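Shikimate kinase (PDB 2PT5) probably catalyses the magnesium-dependent transfer of a phosphate group from ATP to the 3-hydroxyl of shikimate, a late step on the route to chorismate. Local coordinates at residues Glu131-Arg134 and Lys135-Lys139; Ile101-Glu104 and Val105-Arg109; Leu87-Met90 and Lys91-Thr95. One frame throughout, in Å; residues are numbered along the deposited sequence.

Contact 1 (Glu131-Arg134 and Lys135-Lys139); sequences EERR and KIYSK
Tyr-137 N donates to Arg-133 O at 2.9 Å in the final turns of helix 127-137, one of the helices of this P-loop kinase fold, with the donor almost on the line of the carbonyl bond. Ser-138 N continues the i to i+4 pattern to Arg-134 O. The pattern is slack at Lys-135, whose N makes weak bonds to the oxygens of Glu-131 and Glu-132. On one flank the extended Lys-135 chain runs alongside Glu-132, which bends at CG (chi2 -52°) to bring its carboxylate back to the ammonium. Lys-135 NZ meets Glu-132 OE2 at 2.7 Å in a salt bridge, syn but 26° out of the carboxylate plane. Arg-133, predicted to bind the substrate, lies beside the ring of Tyr-137 and points the same way, while its carbonyl O sits over one ring face. Tyr-137 OH is tied to the backbone of Gly-78, another predicted substrate residue, and a water lying in the guanidinium plane accepts from Arg-133 NH1 and gives a weak bond to this hydroxyl. Arg-134 turns elsewhere, to a salt bridge with Asp-100. Its carbonyl oxygen is gripped from both faces, by Ser-138 N and by Ser-138 OG, each 2.9 Å from Arg-134 O.

Contact 2 (Ile101-Glu104 and Val105-Arg109); sequences IPFE and VFLER
Pro-102 occupies the N-cap position of helix 103-109, the short helix that follows strand 95-100 of the parallel sheet, and its carbonyl oxygen opens the helical bonding. Phe-106 N points at Pro-102 O across 3.1 Å, nearly straight at 171°, while Val-105 N makes a weaker, bent bond to the same oxygen. Leu-107 N to Phe-103 O and Glu-108 N to Glu-104 O carry the pattern onward.

Val-105 packs against the residues before the helix. Its CG2 branch presses on the proline ring, 3.5 Å from Pro-102 CG and tighter than usual for two carbons, and its CG1 branch meets Ile-101 CB, the two side chains crossing at about a right angle. Ile-101 holds CG1 between its backbone N and carbonyl carbon (chi1 51°), and from there the extended chain carries CD1 to the backbone of Phe-106, 3.9 Å from its CA.

Phe-103, its CG trans to the backbone N, lays its ring toward the next turn, beside Phe-106 and Leu-107. Leu-107 CD2 lies over a face of this ring, 4.0 Å from the Phe-103 centroid, a CH-pi contact. The Phe-106 ring meets that of Phe-103 rim to rim, with planes 21° apart and Phe-106 CD2 lying 3.8 Å from Phe-103 CD1. Phe-130 joins both rings, edge-to-face with Phe-103 and inclined to Phe-106, and Phe-8 packs on Phe-106 as well.

The side chains gripping this helix start are thus almost all apolar: the backbone supplies the directional bonds, hydrocarbon and aromatic contacts join the helix to helix 127-137 through Phe-130, and Ile-101, just ahead of the helix, touches Cys-10 of the predicted ATP-binding loop.

Contact 3 (Leu87-Met90 and Lys91-Thr95); sequences LNFM and KSRGT
Phe-89 and Arg-93 face each other one turn apart, and their side chains cross at a slant. The Phe-89 ring reaches toward the chain that follows. Arg-93 CG sits over one face of that ring, displaced toward the rim, 4.3 Å from the Phe-89 centroid in a CH-pi contact. Bent at chi2 (-62°), the arginine then folds its guanidinium round the far end of the ring: Arg-93 NH2 comes to 3.6 Å from Phe-89 CZ, and the ring rim lies beneath a face of the guanidinium. The two planes are 49° apart, so this is no parallel stack. An alanine here would remove both CG and the guanidinium and is likely to leave this part of the Phe-89 ring without its cover, although Lys-64 and Ser-67 also touch it.

Ser-92 turns its hydroxyl back to the helix, and its OG donates to Phe-89 O at 2.6 Å; its own N adds a weak bond to that oxygen. Lys-91 runs extended past Leu-87, its CG 3.4 Å from Leu-87 O.

The carbonyl of Met-90, a selenomethionine, accepts twice. Gly-94 N approaches nearly end-on at 2.9 Å from Met-90 O, whereas Arg-93 N stands above the carbonyl plane, 62° out of it. On the inner side the Met-90 side chain packs on Tyr-4 and Ile-6 of the neighbouring strand 2-6. Carbonyls that accept from two donors, with the chain leaving the helix just beyond, are consistent with the C-terminal end of a helix, here leading through a short loop from helix 84-91 into strand 95-100 of the parallel sheet, a helix-to-strand link of the alpha/beta P-loop kinase fold.

In the fold
Along the chain the order is contact 3, contact 2, contact 1, with strand 95-100 leading from the first to the second. Contacts 1 and 3 touch: Lys-91 NZ lies 2.5 Å from Lys-139 O in a probable hydrogen bond, and Leu-87 CD2 packs near Ile-136 O. Contacts 1 and 2 approach to about 4 Å between nearest atoms without touching, whereas contacts 2 and 3 stand on opposite sides of the chain's centre, their centres about 26 Å apart. Contact 1 lies at the predicted active site: it holds Arg-133, and its Tyr-137 side chain is about 6 Å from that of Lys-13. From contact 2, Ile-101 approaches the Cys-10 side chain to about 4 Å.

Contact 1 (Glu131-Arg134 and Lys135-Lys139)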
ATOM      1  N   GLU A 131       0.426  -6.325 -14.000  1.00 26.86           N
ATOM      2  CA  GLU A 131       1.820  -6.481 -14.421  1.00 27.59           C
ATOM      3  C   GLU A 131       2.584  -5.160 -14.314  1.00 30.59           C
ATOM      4  O   GLU A 131       3.718  -5.132 -13.831  1.00 30.97           O
ATOM      5  CB  GLU A 131       1.887  -6.978 -15.875  1.00 28.05           C
ATOM      6  CG  GLU A 131       1.179  -8.303 -16.102  1.00 29.37           C
ATOM      7  CD  GLU A 131       1.164  -8.734 -17.563  1.00 35.43           C
ATOM      8  OE1 GLU A 131       0.887  -7.891 -18.440  1.00 37.86           O
ATOM      9  OE2 GLU A 131       1.413  -9.922 -17.834  1.00 32.14           O
ATOM     10  N   GLU A 132       1.972  -4.062 -14.763  1.00 28.45           N
ATOM     11  CA  GLU A 132       2.666  -2.770 -14.722  1.00 34.00           C
ATOM     12  C   GLU A 132       2.841  -2.182 -13.327  1.00 33.03           C
ATOM     13  O   GLU A 132       3.910  -1.662 -13.005  1.00 35.23           O
ATOM     14  CB  GLU A 132       1.968  -1.746 -15.633  1.00 34.82           C
ATOM     15  CG  GLU A 132       2.057  -2.083 -17.128  1.00 35.70           C
ATOM     16  CD  GLU A 132       3.482  -2.355 -17.579  1.00 35.09           C
ATOM     17  OE1 GLU A 132       4.386  -1.559 -17.236  1.00 39.94           O
ATOM     18  OE2 GLU A 132       3.703  -3.366 -18.278  1.00 41.32           O
ATOM     19  N   ARG A 133       1.805  -2.247 -12.498  1.00 28.99           N
ATOM     20  CA  ARG A 133       1.938  -1.720 -11.147  1.00 27.10           C
ATOM     21  C   ARG A 133       2.987  -2.547 -10.396  1.00 30.92           C
ATOM     22  O   ARG A 133       3.796  -1.996  -9.651  1.00 31.95           O
ATOM     23  CB  ARG A 133       0.590  -1.751 -10.395  1.00 26.75           C
ATOM     24  CG  ARG A 133      -0.430  -0.706 -10.875  1.00 28.49           C
ATOM     25  CD  ARG A 133      -1.642  -0.592  -9.935  1.00 32.59           C
ATOM     26  NE  ARG A 133      -2.393   0.643 -10.175  1.00 29.90           N
ATOM     27  CZ  ARG A 133      -3.474   1.024  -9.496  1.00 30.38           C
ATOM     28  NH1 ARG A 133      -3.959   0.275  -8.518  1.00 26.94           N
ATOM     29  NH2 ARG A 133      -4.073   2.158  -9.794  1.00 31.78           N
ATOM     30  N   ARG A 134       2.988  -3.865 -10.609  1.00 26.84           N
ATOM     31  CA  ARG A 134       3.946  -4.736  -9.926  1.00 30.44           C
ATOM     32  C   ARG A 134       5.406  -4.378 -10.252  1.00 29.65           C
ATOM     33  O   ARG A 134       6.306  -4.583  -9.434  1.00 30.64           O
ATOM     34  CB  ARG A 134       3.674  -6.208 -10.279  1.00 32.59           C
ATOM     35  CG  ARG A 134       4.535  -7.190  -9.501  1.00 31.95           C
ATOM     36  CD  ARG A 134       3.960  -8.614  -9.501  1.00 35.67           C
ATOM     37  NE  ARG A 134       4.787  -9.504  -8.688  1.00 39.42           N
ATOM     38  CZ  ARG A 134       5.964 -10.009  -9.068  1.00 52.02           C
ATOM     39  NH1 ARG A 134       6.467  -9.729 -10.269  1.00 52.97           N
ATOM     40  NH2 ARG A 134       6.670 -10.760  -8.228  1.00 47.49           N
ATOM     41  N   LYS A 135       5.637  -3.848 -11.447  1.00 29.71           N
ATOM     42  CA  LYS A 135       6.981  -3.450 -11.867  1.00 29.82           C
ATOM     43  C   LYS A 135       7.440  -2.273 -11.006  1.00 29.90           C
ATOM     44  O   LYS A 135       8.622  -2.147 -10.674  1.00 30.01           O
ATOM     45  CB  LYS A 135       6.980  -3.039 -13.347  1.00 27.81           C
ATOM     46  CG  LYS A 135       6.891  -4.210 -14.317  1.00 34.78           C
ATOM     47  CD  LYS A 135       6.769  -3.743 -15.778  1.00 34.93           C
ATOM     48  CE  LYS A 135       6.571  -4.933 -16.713  1.00 32.04           C
ATOM     49  NZ  LYS A 135       6.124  -4.542 -18.091  1.00 36.98           N
ATOM     50  N   ILE A 136       6.499  -1.407 -10.653  1.00 27.71           N
ATOM     51  CA  ILE A 136       6.824  -0.263  -9.819  1.00 31.73           C
ATOM     52  C   ILE A 136       7.009  -0.763  -8.378  1.00 34.69           C
ATOM     53  O   ILE A 136       7.999  -0.442  -7.726  1.00 35.33           O
ATOM     54  CB  ILE A 136       5.706   0.798  -9.868  1.00 34.54           C
ATOM     55  CG1 ILE A 136       5.438   1.215 -11.324  1.00 33.83           C
ATOM     56  CG2 ILE A 136       6.099   2.001  -9.021  1.00 30.95           C
ATOM     57  CD1 ILE A 136       6.660   1.761 -12.058  1.00 31.07           C
ATOM     58  N   TYR A 137       6.065  -1.563  -7.890  1.00 35.20           N
ATOM     59  CA  TYR A 137       6.170  -2.094  -6.532  1.00 35.14           C
ATOM     60  C   TYR A 137       7.542  -2.720  -6.306  1.00 36.10           C
ATOM     61  O   TYR A 137       8.165  -2.514  -5.260  1.00 36.50           O
ATOM     62  CB  TYR A 137       5.103  -3.163  -6.265  1.00 28.21           C
ATOM     63  CG  TYR A 137       3.669  -2.689  -6.274  1.00 26.75           C
ATOM     64  CD1 TYR A 137       3.329  -1.406  -5.856  1.00 25.98           C
ATOM     65  CD2 TYR A 137       2.641  -3.544  -6.681  1.00 27.99           C
ATOM     66  CE1 TYR A 137       1.998  -0.979  -5.847  1.00 25.28           C
ATOM     67  CE2 TYR A 137       1.310  -3.131  -6.677  1.00 28.93           C
ATOM     68  CZ  TYR A 137       0.998  -1.846  -6.258  1.00 25.93           C
ATOM     69  OH  TYR A 137      -0.310  -1.417  -6.292  1.00 31.90           O
ATOM     70  N   SER A 138       8.011  -3.478  -7.299  1.00 36.66           N
ATOM     71  CA  SER A 138       9.302  -4.167  -7.214  1.00 37.04           C
ATOM     72  C   SER A 138      10.491  -3.252  -6.982  1.00 35.62           C
ATOM     73  O   SER A 138      11.585  -3.727  -6.705  1.00 34.53           O
ATOM     74  CB  SER A 138       9.562  -5.003  -8.481  1.00 41.42           C
ATOM     75  OG  SER A 138       8.630  -6.068  -8.610  1.00 38.79           O
ATOM     76  N   LYS A 139      10.289  -1.944  -7.101  1.00 36.65           N
ATOM     77  CA  LYS A 139      11.380  -1.001  -6.890  1.00 38.00           C
ATOM     78  C   LYS A 139      11.573  -0.712  -5.400  1.00 39.37           C
ATOM     79  O   LYS A 139      12.416   0.097  -5.018  1.00 37.47           O
ATOM     80  CB  LYS A 139      11.098   0.300  -7.653  1.00 40.02           C
ATOM     81  CG  LYS A 139      11.054   0.117  -9.170  1.00 39.89           C
ATOM     82  CD  LYS A 139      10.730   1.415  -9.891  1.00 42.96           C
ATOM     83  CE  LYS A 139      10.890   1.258 -11.398  1.00 38.61           C
ATOM     84  NZ  LYS A 139      12.288   0.894 -11.765  1.00 41.39           N
TER
HETATM   85  O   HOH W   1      -3.477  -1.935  -7.139  1.00 44.40           O

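Contact 2 (Ile101-Glu104 and Val105-Arg109)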
ATOM      1  N   ILE A 101       2.298 -10.534  -3.814  1.00 30.18           N
ATOM      2  CA  ILE A 101       1.425 -11.691  -3.994  1.00 33.80           C
ATOM      3  C   ILE A 101       1.369 -11.963  -5.500  1.00 33.80           C
ATOM      4  O   ILE A 101       1.338 -11.027  -6.310  1.00 28.68           O
ATOM      5  CB  ILE A 101      -0.023 -11.450  -3.495  1.00 36.06           C
ATOM      6  CG1 ILE A 101      -0.575 -10.157  -4.089  1.00 37.29           C
ATOM      7  CG2 ILE A 101      -0.058 -11.446  -1.969  1.00 36.17           C
ATOM      8  CD1 ILE A 101      -2.041  -9.912  -3.759  1.00 41.71           C
ATOM      9  N   PRO A 102       1.373 -13.246  -5.896  1.00 30.62           N
ATOM     10  CA  PRO A 102       1.323 -13.655  -7.305  1.00 31.81           C
ATOM     11  C   PRO A 102      -0.031 -13.356  -7.952  1.00 32.10           C
ATOM     12  O   PRO A 102      -1.032 -13.175  -7.255  1.00 33.11           O
ATOM     13  CB  PRO A 102       1.624 -15.150  -7.238  1.00 33.35           C
ATOM     14  CG  PRO A 102       1.036 -15.545  -5.909  1.00 35.87           C
ATOM     15  CD  PRO A 102       1.478 -14.417  -5.009  1.00 31.69           C
ATOM     16  N   PHE A 103      -0.062 -13.312  -9.281  1.00 28.31           N
ATOM     17  CA  PHE A 103      -1.299 -12.996  -9.996  1.00 30.03           C
ATOM     18  C   PHE A 103      -2.490 -13.854  -9.589  1.00 29.11           C
ATOM     19  O   PHE A 103      -3.587 -13.334  -9.435  1.00 28.85           O
ATOM     20  CB  PHE A 103      -1.087 -13.101 -11.515  1.00 30.51           C
ATOM     21  CG  PHE A 103      -2.222 -12.522 -12.345  1.00 33.47           C
ATOM     22  CD1 PHE A 103      -2.650 -11.206 -12.156  1.00 32.13           C
ATOM     23  CD2 PHE A 103      -2.813 -13.272 -13.366  1.00 32.09           C
ATOM     24  CE1 PHE A 103      -3.646 -10.638 -12.974  1.00 29.03           C
ATOM     25  CE2 PHE A 103      -3.809 -12.714 -14.189  1.00 29.87           C
ATOM     26  CZ  PHE A 103      -4.223 -11.395 -13.991  1.00 30.79           C
ATOM     27  N   GLU A 104      -2.289 -15.159  -9.406  1.00 32.29           N
ATOM     28  CA  GLU A 104      -3.405 -16.029  -9.037  1.00 31.16           C
ATOM     29  C   GLU A 104      -4.015 -15.655  -7.679  1.00 34.14           C
ATOM     30  O   GLU A 104      -5.226 -15.768  -7.493  1.00 36.16           O
ATOM     31  CB  GLU A 104      -2.989 -17.518  -9.046  1.00 28.44           C
ATOM     32  CG  GLU A 104      -1.996 -17.914  -7.962  1.00 28.25           C
ATOM     33  CD  GLU A 104      -0.556 -17.835  -8.418  1.00 32.94           C
ATOM     34  OE1 GLU A 104      -0.274 -17.151  -9.431  1.00 33.64           O
ATOM     35  OE2 GLU A 104       0.299 -18.450  -7.750  1.00 36.08           O
ATOM     36  N   VAL A 105      -3.189 -15.204  -6.738  1.00 32.07           N
ATOM     37  CA  VAL A 105      -3.685 -14.812  -5.418  1.00 31.02           C
ATOM     38  C   VAL A 105      -4.453 -13.498  -5.536  1.00 32.50           C
ATOM     39  O   VAL A 105      -5.525 -13.326  -4.955  1.00 31.43           O
ATOM     40  CB  VAL A 105      -2.531 -14.629  -4.416  1.00 30.08           C
ATOM     41  CG1 VAL A 105      -3.051 -13.997  -3.129  1.00 30.42           C
ATOM     42  CG2 VAL A 105      -1.889 -15.983  -4.114  1.00 35.39           C
ATOM     43  N   PHE A 106      -3.872 -12.573  -6.292  1.00 34.29           N
ATOM     44  CA  PHE A 106      -4.449 -11.259  -6.557  1.00 30.37           C
ATOM     45  C   PHE A 106      -5.857 -11.440  -7.104  1.00 32.00           C
ATOM     46  O   PHE A 106      -6.815 -10.823  -6.639  1.00 34.18           O
ATOM     47  CB  PHE A 106      -3.572 -10.546  -7.594  1.00 29.89           C
ATOM     48  CG  PHE A 106      -4.216  -9.352  -8.245  1.00 33.19           C
ATOM     49  CD1 PHE A 106      -4.301  -8.131  -7.580  1.00 34.68           C
ATOM     50  CD2 PHE A 106      -4.691  -9.437  -9.548  1.00 37.16           C
ATOM     51  CE1 PHE A 106      -4.842  -7.011  -8.207  1.00 34.15           C
ATOM     52  CE2 PHE A 106      -5.234  -8.326 -10.185  1.00 35.57           C
ATOM     53  CZ  PHE A 106      -5.307  -7.107  -9.512  1.00 31.76           C
ATOM     54  N   LEU A 107      -5.966 -12.317  -8.090  1.00 31.47           N
ATOM     55  CA  LEU A 107      -7.227 -12.601  -8.755  1.00 30.72           C
ATOM     56  C   LEU A 107      -8.290 -13.135  -7.805  1.00 35.45           C
ATOM     57  O   LEU A 107      -9.451 -12.753  -7.890  1.00 32.89           O
ATOM     58  CB  LEU A 107      -6.980 -13.609  -9.872  1.00 32.29           C
ATOM     59  CG  LEU A 107      -7.330 -13.252 -11.315  1.00 36.15           C
ATOM     60  CD1 LEU A 107      -7.152 -11.775 -11.580  1.00 34.99           C
ATOM     61  CD2 LEU A 107      -6.450 -14.090 -12.230  1.00 31.03           C
ATOM     62  N   GLU A 108      -7.890 -14.015  -6.895  1.00 38.36           N
ATOM     63  CA  GLU A 108      -8.838 -14.598  -5.959  1.00 43.79           C
ATOM     64  C   GLU A 108      -9.168 -13.729  -4.740  1.00 41.16           C
ATOM     65  O   GLU A 108     -10.214 -13.914  -4.125  1.00 43.99           O
ATOM     66  CB  GLU A 108      -8.351 -15.993  -5.522  1.00 41.07           C
ATOM     67  CG  GLU A 108      -6.977 -16.036  -4.881  1.00 50.72           C
ATOM     68  CD  GLU A 108      -6.289 -17.394  -5.045  1.00 55.51           C
ATOM     69  OE1 GLU A 108      -5.240 -17.616  -4.398  1.00 52.89           O
ATOM     70  OE2 GLU A 108      -6.789 -18.236  -5.828  1.00 54.54           O
ATOM     71  N   ARG A 109      -8.307 -12.772  -4.402  1.00 41.09           N
ATOM     72  CA  ARG A 109      -8.558 -11.921  -3.232  1.00 41.40           C
ATOM     73  C   ARG A 109      -9.018 -10.493  -3.531  1.00 41.74           C
ATOM     74  O   ARG A 109      -9.831  -9.937  -2.799  1.00 44.15           O
ATOM     75  CB  ARG A 109      -7.306 -11.831  -2.350  1.00 40.35           C
ATOM     76  CG  ARG A 109      -6.809 -13.138  -1.738  1.00 34.66           C
ATOM     77  CD  ARG A 109      -5.568 -12.871  -0.870  1.00 38.44           C
ATOM     78  NE  ARG A 109      -4.927 -14.102  -0.408  1.00 45.08           N
ATOM     79  CZ  ARG A 109      -3.884 -14.145   0.419  1.00 44.43           C
ATOM     80  NH1 ARG A 109      -3.349 -13.025   0.893  1.00 48.03           N
ATOM     81  NH2 ARG A 109      -3.365 -15.312   0.762  1.00 49.93           N
TER

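Contact 3 (Leu87-Met90 and Lys91-Thr95)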
ATOM      1  N   LEU A  87       6.642   7.140  -4.662  1.00 37.65           N
ATOM      2  CA  LEU A  87       7.551   6.092  -4.219  1.00 39.00           C
ATOM      3  C   LEU A  87       8.933   6.673  -3.930  1.00 41.77           C
ATOM      4  O   LEU A  87       9.569   6.309  -2.939  1.00 36.45           O
ATOM      5  CB  LEU A  87       7.637   4.978  -5.271  1.00 36.69           C
ATOM      6  CG  LEU A  87       8.403   3.693  -4.919  1.00 38.96           C
ATOM      7  CD1 LEU A  87       7.900   3.089  -3.605  1.00 36.55           C
ATOM      8  CD2 LEU A  87       8.230   2.698  -6.051  1.00 40.54           C
ATOM      9  N   ASN A  88       9.399   7.581  -4.787  1.00 42.22           N
ATOM     10  CA  ASN A  88      10.706   8.194  -4.572  1.00 41.32           C
ATOM     11  C   ASN A  88      10.662   9.081  -3.337  1.00 39.80           C
ATOM     12  O   ASN A  88      11.646   9.187  -2.606  1.00 40.74           O
ATOM     13  CB  ASN A  88      11.139   8.994  -5.797  1.00 46.86           C
ATOM     14  CG  ASN A  88      11.694   8.107  -6.888  1.00 52.33           C
ATOM     15  OD1 ASN A  88      12.578   7.284  -6.638  1.00 56.92           O
ATOM     16  ND2 ASN A  88      11.185   8.267  -8.105  1.00 52.38           N
ATOM     17  N   PHE A  89       9.515   9.710  -3.098  1.00 39.99           N
ATOM     18  CA  PHE A  89       9.358  10.536  -1.906  1.00 37.25           C
ATOM     19  C   PHE A  89       9.511   9.606  -0.696  1.00 37.85           C
ATOM     20  O   PHE A  89      10.247   9.901   0.242  1.00 40.13           O
ATOM     21  CB  PHE A  89       7.971  11.182  -1.873  1.00 40.11           C
ATOM     22  CG  PHE A  89       7.662  11.892  -0.579  1.00 44.97           C
ATOM     23  CD1 PHE A  89       7.988  13.235  -0.407  1.00 45.02           C
ATOM     24  CD2 PHE A  89       7.055  11.214   0.474  1.00 43.90           C
ATOM     25  CE1 PHE A  89       7.711  13.893   0.793  1.00 47.10           C
ATOM     26  CE2 PHE A  89       6.774  11.863   1.682  1.00 49.03           C
ATOM     27  CZ  PHE A  89       7.103  13.205   1.839  1.00 45.64           C
HETATM   28  N   MSE A  90       8.823   8.467  -0.731  1.00 37.60           N
HETATM   29  CA  MSE A  90       8.878   7.514   0.373  1.00 35.83           C
HETATM   30  C   MSE A  90      10.293   7.069   0.727  1.00 39.60           C
HETATM   31  O   MSE A  90      10.642   6.998   1.902  1.00 39.58           O
HETATM   32  CB  MSE A  90       8.011   6.293   0.059  1.00 35.90           C
HETATM   33  CG  MSE A  90       6.513   6.545   0.231  1.00 37.06           C
HETATM   34 SE   MSE A  90       5.476   4.992  -0.259  1.00 48.09          SE
HETATM   35  CE  MSE A  90       4.446   5.737  -1.738  1.00 32.34           C
ATOM     36  N   LYS A  91      11.101   6.774  -0.289  1.00 40.82           N
ATOM     37  CA  LYS A  91      12.474   6.345  -0.074  1.00 42.20           C
ATOM     38  C   LYS A  91      13.328   7.429   0.587  1.00 44.43           C
ATOM     39  O   LYS A  91      14.279   7.124   1.311  1.00 45.83           O
ATOM     40  CB  LYS A  91      13.106   5.920  -1.399  1.00 42.19           C
ATOM     41  CG  LYS A  91      12.424   4.726  -2.047  1.00 39.83           C
ATOM     42  CD  LYS A  91      13.187   4.237  -3.264  1.00 43.81           C
ATOM     43  CE  LYS A  91      12.594   2.945  -3.805  1.00 36.12           C
ATOM     44  NZ  LYS A  91      13.421   2.391  -4.903  1.00 42.49           N
ATOM     45  N   SER A  92      12.988   8.691   0.348  1.00 41.71           N
ATOM     46  CA  SER A  92      13.746   9.788   0.940  1.00 49.88           C
ATOM     47  C   SER A  92      13.347  10.035   2.390  1.00 49.74           C
ATOM     48  O   SER A  92      13.924  10.891   3.058  1.00 52.31           O
ATOM     49  CB  SER A  92      13.545  11.079   0.142  1.00 48.35           C
ATOM     50  OG  SER A  92      12.211  11.552   0.241  1.00 51.62           O
ATOM     51  N   ARG A  93      12.358   9.288   2.869  1.00 47.75           N
ATOM     52  CA  ARG A  93      11.888   9.435   4.238  1.00 43.54           C
ATOM     53  C   ARG A  93      12.098   8.155   5.049  1.00 43.57           C
ATOM     54  O   ARG A  93      12.261   8.209   6.268  1.00 42.88           O
ATOM     55  CB  ARG A  93      10.408   9.836   4.243  1.00 48.38           C
ATOM     56  CG  ARG A  93      10.134  11.180   3.579  1.00 51.49           C
ATOM     57  CD  ARG A  93      10.863  12.294   4.322  1.00 59.05           C
ATOM     58  NE  ARG A  93      11.187  13.431   3.462  1.00 60.68           N
ATOM     59  CZ  ARG A  93      10.483  14.557   3.397  1.00 56.32           C
ATOM     60  NH1 ARG A  93      10.866  15.524   2.583  1.00 57.92           N
ATOM     61  NH2 ARG A  93       9.408  14.723   4.155  1.00 57.89           N
ATOM     62  N   GLY A  94      12.105   7.006   4.377  1.00 39.60           N
ATOM     63  CA  GLY A  94      12.302   5.763   5.093  1.00 37.57           C
ATOM     64  C   GLY A  94      12.455   4.512   4.246  1.00 41.10           C
ATOM     65  O   GLY A  94      12.952   4.554   3.118  1.00 34.93           O
ATOM     66  N   THR A  95      12.023   3.386   4.808  1.00 37.46           N
ATOM     67  CA  THR A  95      12.110   2.097   4.136  1.00 35.19           C
ATOM     68  C   THR A  95      10.770   1.720   3.517  1.00 35.72           C
ATOM     69  O   THR A  95       9.726   1.762   4.183  1.00 31.97           O
ATOM     70  CB  THR A  95      12.534   0.993   5.127  1.00 38.01           C
ATOM     71  OG1 THR A  95      13.776   1.361   5.733  1.00 41.81           O
ATOM     72  CG2 THR A  95      12.699  -0.349   4.415  1.00 38.50           C
TER